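Local coordinates for protein adenylosuccinate lyase (PDB 4EEI) that probably catalyses two beta-eliminations of purine biosynthesis, releasing fumarate from adenylosuccinate to give AMP and from SAICAR to give AICAR, at residues N18-M23 and I70-S75; K66-A71 and A308-L313. All blocks are in the same frame, centred on the assembly; numbering follows the deposited sequence.

Interaction 1: N18-M23 and I70-S75; sequences NKYAKM and IAFCTS
Phe72 reaches from helix 68-77 to helix 16-33 and settles beside Tyr20 and Met23, every one of the three buried. Between the aromatics the relation is a slipped one: the ring planes lie only 15° from parallel, yet the centroids are 5.8 Å apart and little of either ring covers the other. Their closest side-chain approach is Tyr20 CD1 to Phe72 CD1, 3.8 Å, as the two side chains pass one another head to tail. Phe72 CG stands anti to the backbone N (chi1 161°), which swings the ring across to the neighbouring helix.

Met23 supplies the CH-pi and Met-aromatic part. Its CB lies over one Phe72 face, nearest the rim, 4.1 Å from the ring centroid. The sulfur also sits over the ring, SD being 4.6 Å from the Phe72 centroid and 14° off its normal, while the extended chain carries the methyl end onward.

Outside the pair, Leu24 and Glu27 also touch Phe72, and Val58 of helix 55-65 meets Tyr20. No hydrogen bond crosses between 18-23 and 70-75; dispersion and the pull of a polarisable sulfur on an aromatic face join these two helices of the lyase fold.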
loop_
_atom_site.group_PDB
_atom_site.type_symbol
_atom_site.label_atom_id
_atom_site.label_comp_id
_atom_site.label_asym_id
_atom_site.label_seq_id
_atom_site.Cartn_x
_atom_site.Cartn_y
_atom_site.Cartn_z
ATOM N N ASN B 18 14.302 26.124 10.923
ATOM C CA ASN B 18 14.042 26.492 9.537
ATOM C C ASN B 18 12.552 26.502 9.221
ATOM O O ASN B 18 12.093 27.291 8.382
ATOM C CB ASN B 18 14.786 25.589 8.554
ATOM C CG ASN B 18 14.653 26.072 7.126
ATOM O OD1 ASN B 18 15.109 27.170 6.794
ATOM N ND2 ASN B 18 14.010 25.272 6.276
ATOM N N LYS B 19 11.796 25.629 9.882
ATOM C CA LYS B 19 10.341 25.634 9.703
ATOM C C LYS B 19 9.786 27.020 10.027
ATOM O O LYS B 19 9.005 27.578 9.254
ATOM C CB LYS B 19 9.657 24.574 10.580
ATOM C CG LYS B 19 8.139 24.536 10.408
ATOM C CD LYS B 19 7.389 24.498 11.739
ATOM C CE LYS B 19 7.445 23.129 12.384
ATOM N NZ LYS B 19 7.019 22.048 11.442
ATOM N N TYR B 20 10.203 27.580 11.159
ATOM C CA TYR B 20 9.741 28.914 11.553
ATOM C C TYR B 20 10.372 30.021 10.715
ATOM O O TYR B 20 9.739 31.041 10.459
ATOM C CB TYR B 20 10.015 29.166 13.042
ATOM C CG TYR B 20 9.301 28.195 13.957
ATOM C CD1 TYR B 20 7.963 27.871 13.758
ATOM C CD2 TYR B 20 9.971 27.593 15.009
ATOM C CE1 TYR B 20 7.316 26.971 14.592
ATOM C CE2 TYR B 20 9.338 26.702 15.841
ATOM C CZ TYR B 20 8.017 26.389 15.632
ATOM O OH TYR B 20 7.400 25.494 16.478
ATOM N N ALA B 21 11.621 29.836 10.290
ATOM C CA ALA B 21 12.259 30.848 9.443
ATOM C C ALA B 21 11.509 30.980 8.109
ATOM O O ALA B 21 11.350 32.081 7.573
ATOM C CB ALA B 21 13.727 30.534 9.222
ATOM N N LYS B 22 11.041 29.859 7.573
ATOM C CA LYS B 22 10.274 29.913 6.329
ATOM C C LYS B 22 8.894 30.514 6.562
ATOM O O LYS B 22 8.397 31.277 5.726
ATOM C CB LYS B 22 10.194 28.525 5.678
ATOM C CG LYS B 22 11.561 27.998 5.184
ATOM C CD LYS B 22 12.124 28.859 4.054
ATOM C CE LYS B 22 13.273 29.751 4.505
ATOM N NZ LYS B 22 14.558 29.018 4.722
ATOM N N MET B 23 8.282 30.197 7.702
ATOM C CA MET B 23 7.010 30.828 8.064
ATOM C C MET B 23 7.164 32.344 8.151
ATOM O O MET B 23 6.297 33.103 7.699
ATOM C CB MET B 23 6.484 30.269 9.386
ATOM C CG MET B 23 5.865 28.877 9.258
ATOM S SD MET B 23 5.285 28.273 10.858
ATOM C CE MET B 23 4.716 26.622 10.403
ATOM N N ILE B 70 -0.357 30.500 16.335
ATOM C CA ILE B 70 -0.555 31.564 17.315
ATOM C C ILE B 70 0.705 31.713 18.161
ATOM O O ILE B 70 1.153 32.824 18.434
ATOM C CB ILE B 70 -1.757 31.282 18.238
ATOM C CG1 ILE B 70 -3.056 31.203 17.429
ATOM C CG2 ILE B 70 -1.865 32.345 19.322
ATOM C CD1 ILE B 70 -4.296 30.908 18.271
ATOM N N ALA B 71 1.280 30.581 18.559
ATOM C CA ALA B 71 2.522 30.580 19.333
ATOM C C ALA B 71 3.675 31.221 18.562
ATOM O O ALA B 71 4.408 32.048 19.104
ATOM C CB ALA B 71 2.885 29.172 19.754
ATOM N N PHE B 72 3.837 30.824 17.302
ATOM C CA PHE B 72 4.859 31.408 16.437
ATOM C C PHE B 72 4.670 32.916 16.247
ATOM O O PHE B 72 5.619 33.690 16.397
ATOM C CB PHE B 72 4.867 30.708 15.076
ATOM C CG PHE B 72 5.548 31.502 13.990
ATOM C CD1 PHE B 72 6.930 31.568 13.928
ATOM C CD2 PHE B 72 4.801 32.182 13.031
ATOM C CE1 PHE B 72 7.562 32.296 12.936
ATOM C CE2 PHE B 72 5.425 32.910 12.030
ATOM C CZ PHE B 72 6.808 32.965 11.984
ATOM N N CYS B 73 3.453 33.331 15.904
ATOM C CA CYS B 73 3.174 34.758 15.719
ATOM C C CYS B 73 3.461 35.556 16.985
ATOM O O CYS B 73 4.068 36.635 16.940
ATOM C CB CYS B 73 1.726 34.970 15.284
ATOM S SG CYS B 73 1.373 34.348 13.630
ATOM N N THR B 74 3.020 35.021 18.118
ATOM C CA THR B 74 3.272 35.666 19.403
ATOM C C THR B 74 4.772 35.764 19.667
ATOM O O THR B 74 5.243 36.761 20.215
ATOM C CB THR B 74 2.558 34.929 20.555
ATOM O OG1 THR B 74 1.143 34.943 20.326
ATOM C CG2 THR B 74 2.844 35.590 21.891
ATOM N N SER B 75 5.534 34.750 19.261
ATOM C CA SER B 75 6.983 34.793 19.493
ATOM C C SER B 75 7.641 35.917 18.689
ATOM O O SER B 75 8.626 36.507 19.129
ATOM C CB SER B 75 7.649 33.444 19.182
ATOM O OG SER B 75 7.824 33.255 17.790
#

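Interaction 2: K66-A71 and A308-L313; sequences KHDIIA and AERFYL. With AMP (adenosine monophosphate), chain O; EDO (1,2-ethanediol), chain Q.
Asp68 and Arg310 reach for each other across the gap and join in a single salt bridge, the one direct contact between 66-71 and 308-313, whose backbones stay far apart. Arg310 NH2 donates to Asp68 OD2 over 3.1 Å, nearly straight at 166°. The carboxylate oxygen lies in the guanidinium plane, whereas the nitrogen comes from above the carboxylate plane, the two planes being turned 56° apart. Arg310 spans the gap with a chain extended from CG to NE.

The tight side is the nucleotide. AMP O3P sits at the guanidinium edge and takes bonds from Arg310 NE (2.9 Å) and NH2, so NH2 serves phosphate and Asp68 together and the guanidinium is fixed in rotation. Ribose is held at the other end, where AMP O3' donates to Lys66 O at 3.1 Å. His67 lays one ring face against the sugar C1' and the adenine, with Ile70 CG1, from the same segment, on the opposite face; a bound succinate is hydrogen-bonded to His67 NE2.

The looser side is bridged by solvent and small molecules. A water donates to Asp68 OD2 and accepts from Arg310 NH1, each at 2.7 Å, and makes a second, indirect link. An ethanediol is probably from the crystallisation liquor; its O2 lies over one guanidinium face, toward the rim, and its O1 gives a hydrogen bond to Glu309 OE1.

Tyr5 and Arg4 of the second subunit also bond to AMP, which makes this a shared active site, as in other members of the fumarase/aspartase superfamily. Helix 68-77 begins beside helices 55-65 and 94-131, while helix 304-333 packs its Tyr312 and Leu313 against helix 217-244.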
loop_
_atom_site.group_PDB
_atom_site.type_symbol
_atom_site.label_atom_id
_atom_site.label_comp_id
_atom_site.label_asym_id
_atom_site.label_seq_id
_atom_site.Cartn_x
_atom_site.Cartn_y
_atom_site.Cartn_z
ATOM N N LYS B 66 -2.222 25.979 22.641
ATOM C CA LYS B 66 -2.651 24.739 21.974
ATOM C C LYS B 66 -2.708 24.923 20.460
ATOM O O LYS B 66 -3.399 24.176 19.756
ATOM C CB LYS B 66 -4.019 24.260 22.471
ATOM C CG LYS B 66 -4.172 24.236 23.977
ATOM C CD LYS B 66 -3.260 23.197 24.586
ATOM C CE LYS B 66 -3.472 23.092 26.087
ATOM N NZ LYS B 66 -2.878 21.834 26.621
ATOM N N HIS B 67 -1.978 25.918 19.964
ATOM C CA HIS B 67 -2.045 26.288 18.558
ATOM C C HIS B 67 -0.680 26.794 18.133
ATOM O O HIS B 67 -0.249 27.856 18.580
ATOM C CB HIS B 67 -3.098 27.379 18.358
ATOM C CG HIS B 67 -3.461 27.616 16.924
ATOM N ND1 HIS B 67 -2.525 27.911 15.956
ATOM C CD2 HIS B 67 -4.661 27.603 16.294
ATOM C CE1 HIS B 67 -3.130 28.069 14.793
ATOM N NE2 HIS B 67 -4.427 27.885 14.970
ATOM N N ASP B 68 -0.003 26.044 17.272
ATOM C CA ASP B 68 1.396 26.350 16.955
ATOM C C ASP B 68 1.635 27.674 16.203
ATOM O O ASP B 68 2.652 28.339 16.430
ATOM C CB ASP B 68 2.100 25.161 16.273
ATOM C CG ASP B 68 1.411 24.704 14.986
ATOM O OD1 ASP B 68 0.183 24.910 14.828
ATOM O OD2 ASP B 68 2.114 24.114 14.132
ATOM N N ILE B 69 0.701 28.075 15.343
ATOM C CA ILE B 69 0.868 29.323 14.591
ATOM C C ILE B 69 0.637 30.562 15.453
ATOM O O ILE B 69 1.339 31.569 15.311
ATOM C CB ILE B 69 -0.034 29.378 13.346
ATOM C CG1 ILE B 69 0.106 28.089 12.544
ATOM C CG2 ILE B 69 0.327 30.572 12.479
ATOM C CD1 ILE B 69 1.565 27.681 12.307
ATOM N N ILE B 70 -0.357 30.500 16.335
ATOM C CA ILE B 70 -0.555 31.564 17.315
ATOM C C ILE B 70 0.705 31.713 18.161
ATOM O O ILE B 70 1.153 32.824 18.434
ATOM C CB ILE B 70 -1.757 31.282 18.238
ATOM C CG1 ILE B 70 -3.056 31.203 17.429
ATOM C CG2 ILE B 70 -1.865 32.345 19.322
ATOM C CD1 ILE B 70 -4.296 30.908 18.271
ATOM N N ALA B 71 1.280 30.581 18.559
ATOM C CA ALA B 71 2.522 30.580 19.333
ATOM C C ALA B 71 3.675 31.221 18.562
ATOM O O ALA B 71 4.408 32.048 19.104
ATOM C CB ALA B 71 2.885 29.172 19.754
ATOM N N ALA B 308 0.606 13.437 9.966
ATOM C CA ALA B 308 1.227 12.498 9.024
ATOM C C ALA B 308 2.408 13.130 8.299
ATOM O O ALA B 308 3.490 12.543 8.227
ATOM C CB ALA B 308 0.208 11.979 8.032
ATOM N N GLU B 309 2.203 14.330 7.765
ATOM C CA GLU B 309 3.268 15.026 7.044
ATOM C C GLU B 309 4.479 15.321 7.922
ATOM O O GLU B 309 5.617 15.292 7.444
ATOM C CB GLU B 309 2.718 16.305 6.376
ATOM C CG GLU B 309 1.836 15.978 5.169
ATOM C CD GLU B 309 1.000 17.148 4.653
ATOM O OE1 GLU B 309 0.915 18.196 5.332
ATOM O OE2 GLU B 309 0.410 17.007 3.556
ATOM N N ARG B 310 4.253 15.600 9.206
ATOM C CA ARG B 310 5.371 15.878 10.113
ATOM C C ARG B 310 6.303 14.685 10.260
ATOM O O ARG B 310 7.485 14.851 10.522
ATOM C CB ARG B 310 4.857 16.265 11.504
ATOM C CG ARG B 310 4.100 17.595 11.591
ATOM C CD ARG B 310 3.725 17.857 13.051
ATOM N NE ARG B 310 2.717 18.901 13.202
ATOM C CZ ARG B 310 2.984 20.190 13.394
ATOM N NH1 ARG B 310 4.239 20.616 13.461
ATOM N NH2 ARG B 310 1.987 21.056 13.524
ATOM N N PHE B 311 5.767 13.478 10.111
ATOM C CA PHE B 311 6.591 12.268 10.152
ATOM C C PHE B 311 7.201 11.956 8.794
ATOM O O PHE B 311 8.416 11.834 8.664
ATOM C CB PHE B 311 5.752 11.049 10.549
ATOM C CG PHE B 311 5.504 10.921 12.030
ATOM C CD1 PHE B 311 6.448 10.334 12.856
ATOM C CD2 PHE B 311 4.308 11.349 12.581
ATOM C CE1 PHE B 311 6.202 10.199 14.218
ATOM C CE2 PHE B 311 4.052 11.203 13.933
ATOM C CZ PHE B 311 4.998 10.639 14.749
ATOM N N TYR B 312 6.358 11.798 7.780
ATOM C CA TYR B 312 6.840 11.183 6.542
ATOM C C TYR B 312 7.592 12.110 5.586
ATOM O O TYR B 312 8.436 11.642 4.830
ATOM C CB TYR B 312 5.723 10.404 5.824
ATOM C CG TYR B 312 4.993 11.174 4.749
ATOM C CD1 TYR B 312 5.469 11.205 3.443
ATOM C CD2 TYR B 312 3.813 11.848 5.032
ATOM C CE1 TYR B 312 4.793 11.898 2.452
ATOM C CE2 TYR B 312 3.131 12.550 4.045
ATOM C CZ TYR B 312 3.631 12.572 2.765
ATOM O OH TYR B 312 2.963 13.266 1.779
ATOM N N LEU B 313 7.290 13.406 5.589
ATOM C CA LEU B 313 7.987 14.302 4.660
ATOM C C LEU B 313 9.481 14.462 4.975
ATOM O O LEU B 313 10.308 14.310 4.078
ATOM C CB LEU B 313 7.300 15.668 4.543
ATOM C CG LEU B 313 6.012 15.690 3.718
ATOM C CD1 LEU B 313 5.425 17.109 3.684
ATOM C CD2 LEU B 313 6.260 15.177 2.304
HETATM P P AMP O . -0.971 18.460 14.790
HETATM O O1P AMP O . -0.129 17.865 15.888
HETATM O O2P AMP O . -2.265 17.732 14.533
HETATM O O3P AMP O . -0.202 18.820 13.544
HETATM O "O5'" AMP O . -1.434 19.884 15.380
HETATM C "C5'" AMP O . -2.063 20.851 14.540
HETATM C "C4'" AMP O . -1.954 22.229 15.181
HETATM O "O4'" AMP O . -2.582 23.210 14.351
HETATM C "C3'" AMP O . -2.656 22.269 16.529
HETATM O "O3'" AMP O . -1.795 22.895 17.480
HETATM C "C2'" AMP O . -3.880 23.130 16.312
HETATM O "O2'" AMP O . -4.149 23.939 17.458
HETATM C "C1'" AMP O . -3.504 23.987 15.117
HETATM N N9 AMP O . -4.700 24.339 14.317
HETATM C C8 AMP O . -5.979 24.205 14.709
HETATM N N7 AMP O . -6.831 24.624 13.742
HETATM C C5 AMP O . -6.087 25.043 12.703
HETATM C C6 AMP O . -6.351 25.606 11.360
HETATM N N6 AMP O . -7.616 25.812 10.927
HETATM N N1 AMP O . -5.285 25.907 10.587
HETATM C C2 AMP O . -4.023 25.706 11.008
HETATM N N3 AMP O . -3.711 25.198 12.212
HETATM C C4 AMP O . -4.682 24.853 13.089
HETATM C C1 EDO Q . 2.391 20.930 7.567
HETATM O O1 EDO Q . 1.437 20.034 6.996
HETATM C C2 EDO Q . 3.452 20.122 8.300
HETATM O O2 EDO Q . 2.795 19.077 9.019
HETATM O O HOH W 1 4.606 23.185 14.331
#

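How the interactions relate
Interactions 1 and 2 lie with centres about 11 Å apart, on the same side of the chain's centre, and both draw on helix 68-77. Along the chain come 18-23, then 66-71 running into 70-75 through the shared Ile70 and Ala71, and much later 308-313. Helix 68-77 thus offers its first turn to the AMP site and its next to helix 16-33. The two contacts also touch directly: Met23 CE packs on Ile69 CD1 at 3.8 Å. Lys19 NZ comes within 3.7 Å of Arg310 NH1, adding positive charge near the phosphate-binding arginine. An apolar helix pairing therefore stands just behind the residues that line the nucleotide pocket, the side chain of Met23 being about 9 Å from the bound AMP.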